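Protein disulfide-isomerase A4 (Rattus norvegicus, PDB 3EC3) catalyses the rearrangement of disulfide bonds in proteins, although this fragment comprises only its noncatalytic, thioredoxin-like b and b' domains. Local coordinates at residues G119-S124 and E177-E182; R133-V138 and T170-D175; L186-S191 and M209-F214. The protein carries 1 engineered substitution. One frame throughout, in Å; residues are numbered along the deposited sequence.

Contact 1 of 3, residues G119-S124 and E177-E182; sequences GHRKTS and EDYATE
Arg-121 carries this partly buried polar and stacking contact, lying on Tyr-179 and pairing with Glu-182 where the edge strand 118-121 of the second thioredoxin-like domain meets the start of helix 180-185. The salt bridge is bidentate and end-on: Arg-121 NH2 lies 2.7 Å from Glu-182 OE2, and NH1 reaches OE1 of the same carboxylate at 2.9 Å. Both oxygens use their syn lone pairs, and the two flat groups are only 6° from coplanar, so the pairing leaves little freedom of twist. The Arg-121 side chain is extended from CG to NE, with CG anti to the backbone N (chi1 173°), which carries the guanidinium across to the helix. On the way it stacks off-centre on the phenol, planes 11° apart and Arg-121 CZ 4.2 Å from the Tyr-179 ring centroid, a cation-pi contact. The opposite ring face receives Thr-123 CG2 in a CH-pi contact, 3.9 Å from the same centroid. Tyr-179 OH hydrogen-bonds to Asp-126, and Glu-182 OE2 has a second partner in Tyr-139 OH.

Asp-178 is held separately. Its OD1 meets Thr-123 OG1 at 2.7 Å, while OD2 accepts from Thr-123 N at 3.1 Å and from a water. That water also donates to Arg-121 O and hydrogen-bonds to His-120 NE2.

A leucine in place of Arg-121 would probably leave the Glu-182 carboxylate without its charge partner and one face of Tyr-179 without its flat cover.

Tyr-179, inside the type I turn from Glu-177 to Ala-180, takes the N-cap position of helix 180-185. Edge strand 118-121 lies beside strand 170-175 and, through Arg-121, meets the helix that follows it, within this domain's thioredoxin-like fold.

Contact 2 of 3, residues R133-V138 and T170-D175; sequences RPLVVV and TFAIAD
Leu-135, Val-136, Val-137 and Val-138 pair in parallel with Thr-170, Phe-171, Ala-172 and Ile-173 at the centre of the second domain's sheet, where strand 135-140, helix 149-163 and strand 170-175 form a beta-alpha-beta unit.

Backbone hydrogen bonds alternate in direction. Val-136 straddles Phe-171: its N gives to Thr-170 O at 2.7 Å, and its O accepts from Ala-172 N at 3.0 Å. Val-138 repeats the pattern two residues on, straddling Ile-173 and bonding through N to Ala-172 O (2.9 Å) and through O to Ala-174 N (2.8 Å). At the start, Thr-170 N reaches Pro-134 O over a longer 3.2 Å, and a water joins that carbonyl to Thr-170 OG1. The short strand axes diverge by 33°, the twist expected of a sheet.

Apolar packing divides between the two faces. On one, Val-136 and Phe-171 point the same way side by side, Val-136 CB standing 4.0 Å from the Phe-171 ring centroid in a CH-pi contact; Val-223 of helix 216-227 and Val-159 of helix 149-163 also touch the Phe-171 side chain. On the other, Leu-135 CD1 reaches Thr-170 CG2 and Ala-172 CB, and Arg-121 of strand 118-121 lies against Leu-135, Val-137 and Ala-172. Val-137 CG1, anti to the backbone N (chi1 -174°), presses on Ala-174 CB at 3.4 Å, tighter than usual for two carbons.

Five backbone bonds thus join the pair, Leu-135, Val-137 and Ile-173 bonding to flanking strands, while side chains meeting between the two segments contribute hydrocarbon, without charge pairing.

Contact 3 of 3, residues L186-S191 and M209-F214; sequences LGLSES and MEPEEF
Leu-188 and Ser-191 close on Pro-211 in a small loop-to-loop contact of the second thioredoxin-like domain, burying 149 Å² in total. One loop leaves helix 180-185 through a Schellman motif; the other joins strand 206-208 to helix 216-227.

The motif turns at Gly-187, whose positive phi of 73° favours glycine and which leads the chain out of the last helical turn. Leu-188 follows, buried, and gives the first touch. Its chi1 of -72° sets CG beside the backbone N, anti to the carbonyl carbon. Of its two methyls, CD2 is the one that touches the opposing loop, standing 3.4 Å from Met-209 O. The same methyl is 4.0 Å from Pro-211 CG, the two side chains meeting at a slant. Leu-188 also rests on Asn-196 and Ala-208, which ties this loop to strand 196-200 and the edge strand 206-208. Met-209, present as selenomethionine, contributes its backbone carbonyl here; its side chain leads away and packs on Phe-222 of helix 216-227.

Farther along, Glu-190 makes only a marginal approach, its OE2 lying 4.3 Å from Pro-211 CG. Ser-191 then ends the segment with its CB directed at the proline. Its backbone N makes a weak hydrogen bond, 3.4 Å long, to Leu-188 O. The hydroxyl is occupied near the seam as well, hydrogen-bonding to Asn-196 OD1, and Asn-196 itself touches Pro-211.

What crosses between the loops is therefore van der Waals contact, and at its tightest point Ser-191 CB sits 3.3 Å from Pro-211 CG, closer than two carbons usually come.

How the contacts relate
Contacts 1 and 2 share one sheet, their centres about 10 Å apart. Strand 118-121 pairs with strand 170-175 through probable hydrogen bonds from Arg-121 N to Ile-173 O (2.9 Å) and from Ile-173 N to Gly-119 O (3.0 Å), while Arg-121 CB packs on Ala-172 CB. Helix 180-185 leads from contact 1 to contact 3, whose centre is about 16 Å away. Contact 3 lies farthest out, about 25 Å from the centre of the chain against 11 Å for contact 2, yet Phe-214 CZ reaches Val-138 CG1 at 3.8 Å. All three lie in one noncatalytic thioredoxin-like domain and join its central strands, an edge strand and peripheral loops.

Contact 1 of 3, residues G119-S124 and E177-E182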
loop_
_atom_site.group_PDB
_atom_site.type_symbol
_atom_site.label_atom_id
_atom_site.label_comp_id
_atom_site.label_asym_id
_atom_site.label_seq_id
_atom_site.Cartn_x
_atom_site.Cartn_y
_atom_site.Cartn_z
ATOM N N GLY A 119 -2.740 1.842 -3.358
ATOM C CA GLY A 119 -3.393 0.870 -2.495
ATOM C C GLY A 119 -4.836 1.230 -2.263
ATOM O O GLY A 119 -5.355 2.169 -2.876
ATOM N N HIS A 120 -5.484 0.478 -1.377
ATOM C CA HIS A 120 -6.911 0.664 -1.069
ATOM C C HIS A 120 -7.025 1.200 0.362
ATOM O O HIS A 120 -6.707 0.494 1.325
ATOM C CB HIS A 120 -7.681 -0.674 -1.181
ATOM C CG HIS A 120 -9.158 -0.565 -0.876
ATOM N ND1 HIS A 120 -9.960 -1.675 -0.744
ATOM C CD2 HIS A 120 -9.963 0.506 -0.688
ATOM C CE1 HIS A 120 -11.204 -1.299 -0.477
ATOM N NE2 HIS A 120 -11.239 0.024 -0.470
ATOM N N ARG A 121 -7.400 2.475 0.466
ATOM C CA ARG A 121 -7.604 3.139 1.760
ATOM C C ARG A 121 -8.994 2.761 2.254
ATOM O O ARG A 121 -9.981 2.929 1.548
ATOM C CB ARG A 121 -7.452 4.658 1.601
ATOM C CG ARG A 121 -7.815 5.475 2.874
ATOM C CD ARG A 121 -7.769 6.925 2.461
ATOM N NE ARG A 121 -8.096 7.868 3.533
ATOM C CZ ARG A 121 -9.169 8.648 3.525
ATOM N NH1 ARG A 121 -9.359 9.514 4.506
ATOM N NH2 ARG A 121 -10.050 8.573 2.525
ATOM N N LYS A 122 -9.041 2.219 3.463
ATOM C CA LYS A 122 -10.240 1.678 4.051
ATOM C C LYS A 122 -10.420 2.335 5.402
ATOM O O LYS A 122 -9.447 2.601 6.080
ATOM C CB LYS A 122 -10.058 0.181 4.263
ATOM C CG LYS A 122 -10.080 -0.624 2.991
ATOM C CD LYS A 122 -10.196 -2.092 3.277
ATOM C CE LYS A 122 -8.866 -2.706 3.590
ATOM N NZ LYS A 122 -8.926 -4.156 3.247
ATOM N N THR A 123 -11.664 2.580 5.816
ATOM C CA THR A 123 -11.891 3.046 7.189
ATOM C C THR A 123 -11.201 2.146 8.248
ATOM O O THR A 123 -10.807 2.628 9.311
ATOM C CB THR A 123 -13.401 3.226 7.515
ATOM O OG1 THR A 123 -14.117 2.017 7.226
ATOM C CG2 THR A 123 -13.992 4.380 6.716
ATOM N N SER A 124 -11.031 0.855 7.943
ATOM C CA SER A 124 -10.279 -0.057 8.811
ATOM C C SER A 124 -8.732 0.081 8.793
ATOM O O SER A 124 -8.049 -0.390 9.701
ATOM C CB SER A 124 -10.704 -1.510 8.566
ATOM O OG SER A 124 -10.380 -1.939 7.256
ATOM N N GLU A 177 -18.908 4.659 -0.721
ATOM C CA GLU A 177 -19.875 4.322 0.350
ATOM C C GLU A 177 -19.172 4.239 1.704
ATOM O O GLU A 177 -19.623 4.849 2.683
ATOM C CB GLU A 177 -20.566 2.975 0.080
ATOM C CG GLU A 177 -21.771 3.027 -0.846
ATOM C CD GLU A 177 -22.853 1.966 -0.517
ATOM O OE1 GLU A 177 -22.954 1.522 0.654
ATOM O OE2 GLU A 177 -23.615 1.583 -1.440
ATOM N N ASP A 178 -18.069 3.483 1.748
ATOM C CA ASP A 178 -17.167 3.430 2.907
ATOM C C ASP A 178 -16.878 4.838 3.411
ATOM O O ASP A 178 -16.890 5.101 4.629
ATOM C CB ASP A 178 -15.835 2.728 2.538
ATOM C CG ASP A 178 -15.006 2.325 3.767
ATOM O OD1 ASP A 178 -15.548 2.264 4.904
ATOM O OD2 ASP A 178 -13.799 2.054 3.603
ATOM N N TYR A 179 -16.641 5.754 2.480
ATOM C CA TYR A 179 -16.339 7.144 2.864
ATOM C C TYR A 179 -17.452 8.141 2.555
ATOM O O TYR A 179 -17.186 9.307 2.257
ATOM C CB TYR A 179 -15.013 7.582 2.237
ATOM C CG TYR A 179 -13.830 6.957 2.923
ATOM C CD1 TYR A 179 -13.257 5.783 2.439
ATOM C CD2 TYR A 179 -13.284 7.537 4.076
ATOM C CE1 TYR A 179 -12.155 5.198 3.072
ATOM C CE2 TYR A 179 -12.182 6.955 4.724
ATOM C CZ TYR A 179 -11.625 5.796 4.216
ATOM O OH TYR A 179 -10.550 5.224 4.872
ATOM N N ALA A 180 -18.696 7.676 2.626
ATOM C CA ALA A 180 -19.877 8.513 2.342
ATOM C C ALA A 180 -19.827 9.899 3.000
ATOM O O ALA A 180 -20.020 10.939 2.331
ATOM C CB ALA A 180 -21.171 7.771 2.732
ATOM N N THR A 181 -19.558 9.918 4.301
ATOM C CA THR A 181 -19.616 11.178 5.022
ATOM C C THR A 181 -18.389 12.054 4.780
ATOM O O THR A 181 -18.515 13.269 4.747
ATOM C CB THR A 181 -20.052 11.046 6.528
ATOM O OG1 THR A 181 -19.521 12.142 7.278
ATOM C CG2 THR A 181 -19.590 9.732 7.154
ATOM N N GLU A 182 -17.221 11.444 4.560
ATOM C CA GLU A 182 -16.062 12.187 4.078
ATOM C C GLU A 182 -16.370 12.861 2.730
ATOM O O GLU A 182 -16.000 14.030 2.533
ATOM C CB GLU A 182 -14.837 11.264 3.942
ATOM C CG GLU A 182 -13.585 11.988 3.529
ATOM C CD GLU A 182 -12.385 11.103 3.631
ATOM O OE1 GLU A 182 -11.707 11.162 4.671
ATOM O OE2 GLU A 182 -12.146 10.314 2.698
HETATM O O HOH W 1 -12.582 2.109 0.990
#

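Contact 2 of 3, residues R133-V138 and T170-D175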
loop_
_atom_site.group_PDB
_atom_site.type_symbol
_atom_site.label_atom_id
_atom_site.label_comp_id
_atom_site.label_asym_id
_atom_site.label_seq_id
_atom_site.Cartn_x
_atom_site.Cartn_y
_atom_site.Cartn_z
ATOM N N ARG A 133 0.941 12.455 4.762
ATOM C CA ARG A 133 0.362 13.547 3.961
ATOM C C ARG A 133 1.487 14.274 3.191
ATOM O O ARG A 133 2.661 14.289 3.645
ATOM C CB ARG A 133 -0.392 14.570 4.843
ATOM C CG ARG A 133 -1.460 14.011 5.736
ATOM C CD ARG A 133 -2.788 13.920 5.010
ATOM N NE ARG A 133 -3.842 13.322 5.827
ATOM C CZ ARG A 133 -3.998 12.013 6.031
ATOM N NH1 ARG A 133 -3.168 11.134 5.482
ATOM N NH2 ARG A 133 -5.005 11.579 6.773
ATOM N N PRO A 134 1.143 14.881 2.036
ATOM C CA PRO A 134 -0.189 14.871 1.385
ATOM C C PRO A 134 -0.669 13.498 0.843
ATOM O O PRO A 134 0.138 12.686 0.392
ATOM C CB PRO A 134 -0.030 15.853 0.217
ATOM C CG PRO A 134 1.171 16.705 0.573
ATOM C CD PRO A 134 2.096 15.723 1.301
ATOM N N LEU A 135 -1.978 13.285 0.865
ATOM C CA LEU A 135 -2.589 12.036 0.411
ATOM C C LEU A 135 -3.629 12.359 -0.663
ATOM O O LEU A 135 -4.554 13.173 -0.432
ATOM C CB LEU A 135 -3.248 11.313 1.583
ATOM C CG LEU A 135 -4.202 10.163 1.240
ATOM C CD1 LEU A 135 -3.459 8.964 0.623
ATOM C CD2 LEU A 135 -4.929 9.752 2.527
ATOM N N VAL A 136 -3.471 11.744 -1.832
ATOM C CA VAL A 136 -4.416 11.940 -2.934
ATOM C C VAL A 136 -5.386 10.758 -2.862
ATOM O O VAL A 136 -4.945 9.635 -2.920
ATOM C CB VAL A 136 -3.697 12.001 -4.306
ATOM C CG1 VAL A 136 -4.733 12.187 -5.480
ATOM C CG2 VAL A 136 -2.643 13.119 -4.327
ATOM N N VAL A 137 -6.687 11.006 -2.686
ATOM C CA VAL A 137 -7.690 9.935 -2.627
ATOM C C VAL A 137 -8.628 9.948 -3.823
ATOM O O VAL A 137 -9.180 10.991 -4.150
ATOM C CB VAL A 137 -8.558 10.030 -1.356
ATOM C CG1 VAL A 137 -9.507 8.759 -1.280
ATOM C CG2 VAL A 137 -7.659 10.119 -0.092
ATOM N N VAL A 138 -8.812 8.789 -4.468
ATOM C CA VAL A 138 -9.749 8.649 -5.580
ATOM C C VAL A 138 -10.920 7.748 -5.142
ATOM O O VAL A 138 -10.737 6.571 -4.790
ATOM C CB VAL A 138 -9.054 8.157 -6.885
ATOM C CG1 VAL A 138 -10.067 7.895 -8.009
ATOM C CG2 VAL A 138 -7.981 9.182 -7.350
ATOM N N THR A 170 1.301 10.403 -1.491
ATOM C CA THR A 170 0.708 9.039 -1.380
ATOM C C THR A 170 -0.645 9.078 -2.122
ATOM O O THR A 170 -1.363 10.072 -2.026
ATOM C CB THR A 170 0.502 8.679 0.081
ATOM O OG1 THR A 170 1.747 8.882 0.806
ATOM C CG2 THR A 170 0.000 7.233 0.236
ATOM N N PHE A 171 -0.947 8.045 -2.920
ATOM C CA PHE A 171 -2.222 7.976 -3.671
ATOM C C PHE A 171 -2.922 6.716 -3.193
ATOM O O PHE A 171 -2.258 5.701 -2.866
ATOM C CB PHE A 171 -1.978 7.835 -5.159
ATOM C CG PHE A 171 -1.441 9.088 -5.863
ATOM C CD1 PHE A 171 -0.162 9.561 -5.647
ATOM C CD2 PHE A 171 -2.237 9.748 -6.803
ATOM C CE1 PHE A 171 0.323 10.692 -6.329
ATOM C CE2 PHE A 171 -1.764 10.891 -7.494
ATOM C CZ PHE A 171 -0.488 11.362 -7.252
ATOM N N ALA A 172 -4.247 6.775 -3.119
ATOM C CA ALA A 172 -5.030 5.591 -2.742
ATOM C C ALA A 172 -6.374 5.659 -3.432
ATOM O O ALA A 172 -6.881 6.778 -3.728
ATOM C CB ALA A 172 -5.220 5.543 -1.225
ATOM N N ILE A 173 -6.979 4.500 -3.682
ATOM C CA ILE A 173 -8.381 4.501 -4.101
ATOM C C ILE A 173 -9.198 4.231 -2.823
ATOM O O ILE A 173 -8.697 3.616 -1.863
ATOM C CB ILE A 173 -8.655 3.412 -5.185
ATOM C CG1 ILE A 173 -8.426 2.014 -4.592
ATOM C CG2 ILE A 173 -7.839 3.732 -6.505
ATOM C CD1 ILE A 173 -8.894 0.878 -5.535
ATOM N N ALA A 174 -10.440 4.699 -2.795
ATOM C CA ALA A 174 -11.280 4.583 -1.606
ATOM C C ALA A 174 -12.711 4.309 -2.061
ATOM O O ALA A 174 -13.152 4.829 -3.097
ATOM C CB ALA A 174 -11.225 5.862 -0.763
ATOM N N ASP A 175 -13.415 3.453 -1.319
ATOM C CA ASP A 175 -14.794 3.161 -1.689
ATOM C C ASP A 175 -15.706 4.343 -1.322
ATOM O O ASP A 175 -15.630 4.862 -0.215
ATOM C CB ASP A 175 -15.300 1.879 -1.033
ATOM C CG ASP A 175 -16.709 1.562 -1.452
ATOM O OD1 ASP A 175 -17.626 1.764 -0.647
ATOM O OD2 ASP A 175 -16.921 1.234 -2.627
HETATM O O HOH W 2 2.224 11.336 1.578
#

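Contact 3 of 3, residues L186-S191 and M209-F214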
loop_
_atom_site.group_PDB
_atom_site.type_symbol
_atom_site.label_atom_id
_atom_site.label_comp_id
_atom_site.label_asym_id
_atom_site.label_seq_id
_atom_site.Cartn_x
_atom_site.Cartn_y
_atom_site.Cartn_z
ATOM N N LEU A 186 -16.707 16.828 1.708
ATOM C CA LEU A 186 -15.888 17.385 0.630
ATOM C C LEU A 186 -16.709 18.151 -0.416
ATOM O O LEU A 186 -16.140 18.758 -1.328
ATOM C CB LEU A 186 -15.077 16.266 -0.052
ATOM C CG LEU A 186 -14.015 15.634 0.849
ATOM C CD1 LEU A 186 -13.515 14.322 0.256
ATOM C CD2 LEU A 186 -12.855 16.606 1.083
ATOM N N GLY A 187 -18.034 18.120 -0.275
ATOM C CA GLY A 187 -18.958 18.738 -1.228
ATOM C C GLY A 187 -19.082 17.985 -2.542
ATOM O O GLY A 187 -19.398 18.586 -3.568
ATOM N N LEU A 188 -18.844 16.674 -2.509
ATOM C CA LEU A 188 -18.775 15.864 -3.730
ATOM C C LEU A 188 -19.936 14.859 -3.891
ATOM O O LEU A 188 -20.008 14.127 -4.882
ATOM C CB LEU A 188 -17.424 15.131 -3.808
ATOM C CG LEU A 188 -16.145 15.923 -4.102
ATOM C CD1 LEU A 188 -14.924 15.016 -4.043
ATOM C CD2 LEU A 188 -16.230 16.623 -5.451
ATOM N N SER A 189 -20.831 14.828 -2.913
ATOM C CA SER A 189 -21.952 13.901 -2.917
ATOM C C SER A 189 -22.980 14.213 -4.020
ATOM O O SER A 189 -23.626 13.300 -4.544
ATOM C CB SER A 189 -22.629 13.915 -1.550
ATOM O OG SER A 189 -23.361 12.726 -1.362
ATOM N N GLU A 190 -23.128 15.492 -4.370
ATOM C CA GLU A 190 -24.029 15.893 -5.462
ATOM C C GLU A 190 -23.547 15.482 -6.868
ATOM O O GLU A 190 -24.365 15.111 -7.705
ATOM C CB GLU A 190 -24.367 17.408 -5.394
ATOM C CG GLU A 190 -23.296 18.385 -5.962
ATOM C CD GLU A 190 -21.868 18.070 -5.504
ATOM O OE1 GLU A 190 -21.672 17.779 -4.302
ATOM O OE2 GLU A 190 -20.941 18.099 -6.349
ATOM N N SER A 191 -22.228 15.509 -7.104
ATOM C CA SER A 191 -21.648 15.370 -8.456
ATOM C C SER A 191 -22.207 14.205 -9.274
ATOM O O SER A 191 -22.472 13.126 -8.733
ATOM C CB SER A 191 -20.119 15.292 -8.389
ATOM O OG SER A 191 -19.658 14.010 -7.998
HETATM N N MSE A 209 -11.723 17.817 -5.913
HETATM C CA MSE A 209 -11.607 17.995 -7.362
HETATM C C MSE A 209 -12.940 18.343 -7.989
HETATM O O MSE A 209 -13.925 17.638 -7.790
HETATM C CB MSE A 209 -11.030 16.758 -8.071
HETATM C CG MSE A 209 -10.814 16.969 -9.581
HETATM SE SE MSE A 209 -10.112 15.409 -10.483
HETATM C CE MSE A 209 -11.540 14.928 -11.557
ATOM N N GLU A 210 -12.935 19.443 -8.745
ATOM C CA GLU A 210 -14.037 19.851 -9.609
ATOM C C GLU A 210 -14.506 18.676 -10.460
ATOM O O GLU A 210 -13.779 18.254 -11.373
ATOM C CB GLU A 210 -13.547 20.975 -10.526
ATOM C CG GLU A 210 -14.563 21.481 -11.495
ATOM C CD GLU A 210 -15.361 22.620 -10.923
ATOM O OE1 GLU A 210 -15.618 22.624 -9.699
ATOM O OE2 GLU A 210 -15.726 23.517 -11.700
ATOM N N PRO A 211 -15.710 18.129 -10.157
ATOM C CA PRO A 211 -16.270 16.989 -10.893
ATOM C C PRO A 211 -16.196 17.156 -12.412
ATOM O O PRO A 211 -16.652 18.162 -12.963
ATOM C CB PRO A 211 -17.725 16.953 -10.419
ATOM C CG PRO A 211 -17.652 17.453 -9.042
ATOM C CD PRO A 211 -16.617 18.552 -9.072
ATOM N N GLU A 212 -15.593 16.165 -13.060
ATOM C CA GLU A 212 -15.364 16.167 -14.496
ATOM C C GLU A 212 -15.335 14.710 -14.898
ATOM O O GLU A 212 -15.115 13.849 -14.037
ATOM C CB GLU A 212 -13.996 16.782 -14.772
ATOM C CG GLU A 212 -13.678 16.996 -16.245
ATOM C CD GLU A 212 -12.191 16.951 -16.511
ATOM O OE1 GLU A 212 -11.764 16.068 -17.287
ATOM O OE2 GLU A 212 -11.448 17.774 -15.924
ATOM N N GLU A 213 -15.533 14.408 -16.182
ATOM C CA GLU A 213 -15.313 13.032 -16.634
ATOM C C GLU A 213 -13.871 12.621 -16.259
ATOM O O GLU A 213 -12.882 13.281 -16.613
ATOM C CB GLU A 213 -15.681 12.827 -18.114
ATOM C CG GLU A 213 -17.187 12.445 -18.298
ATOM C CD GLU A 213 -17.741 12.605 -19.727
ATOM O OE1 GLU A 213 -17.929 11.577 -20.422
ATOM O OE2 GLU A 213 -18.029 13.755 -20.149
ATOM N N PHE A 214 -13.776 11.573 -15.454
ATOM C CA PHE A 214 -12.528 11.237 -14.811
ATOM C C PHE A 214 -11.584 10.532 -15.765
ATOM O O PHE A 214 -11.924 9.524 -16.399
ATOM C CB PHE A 214 -12.782 10.357 -13.583
ATOM C CG PHE A 214 -11.611 10.254 -12.682
ATOM C CD1 PHE A 214 -10.708 9.204 -12.807
ATOM C CD2 PHE A 214 -11.403 11.209 -11.703
ATOM C CE1 PHE A 214 -9.615 9.114 -11.971
ATOM C CE2 PHE A 214 -10.302 11.125 -10.851
ATOM C CZ PHE A 214 -9.410 10.086 -10.990
#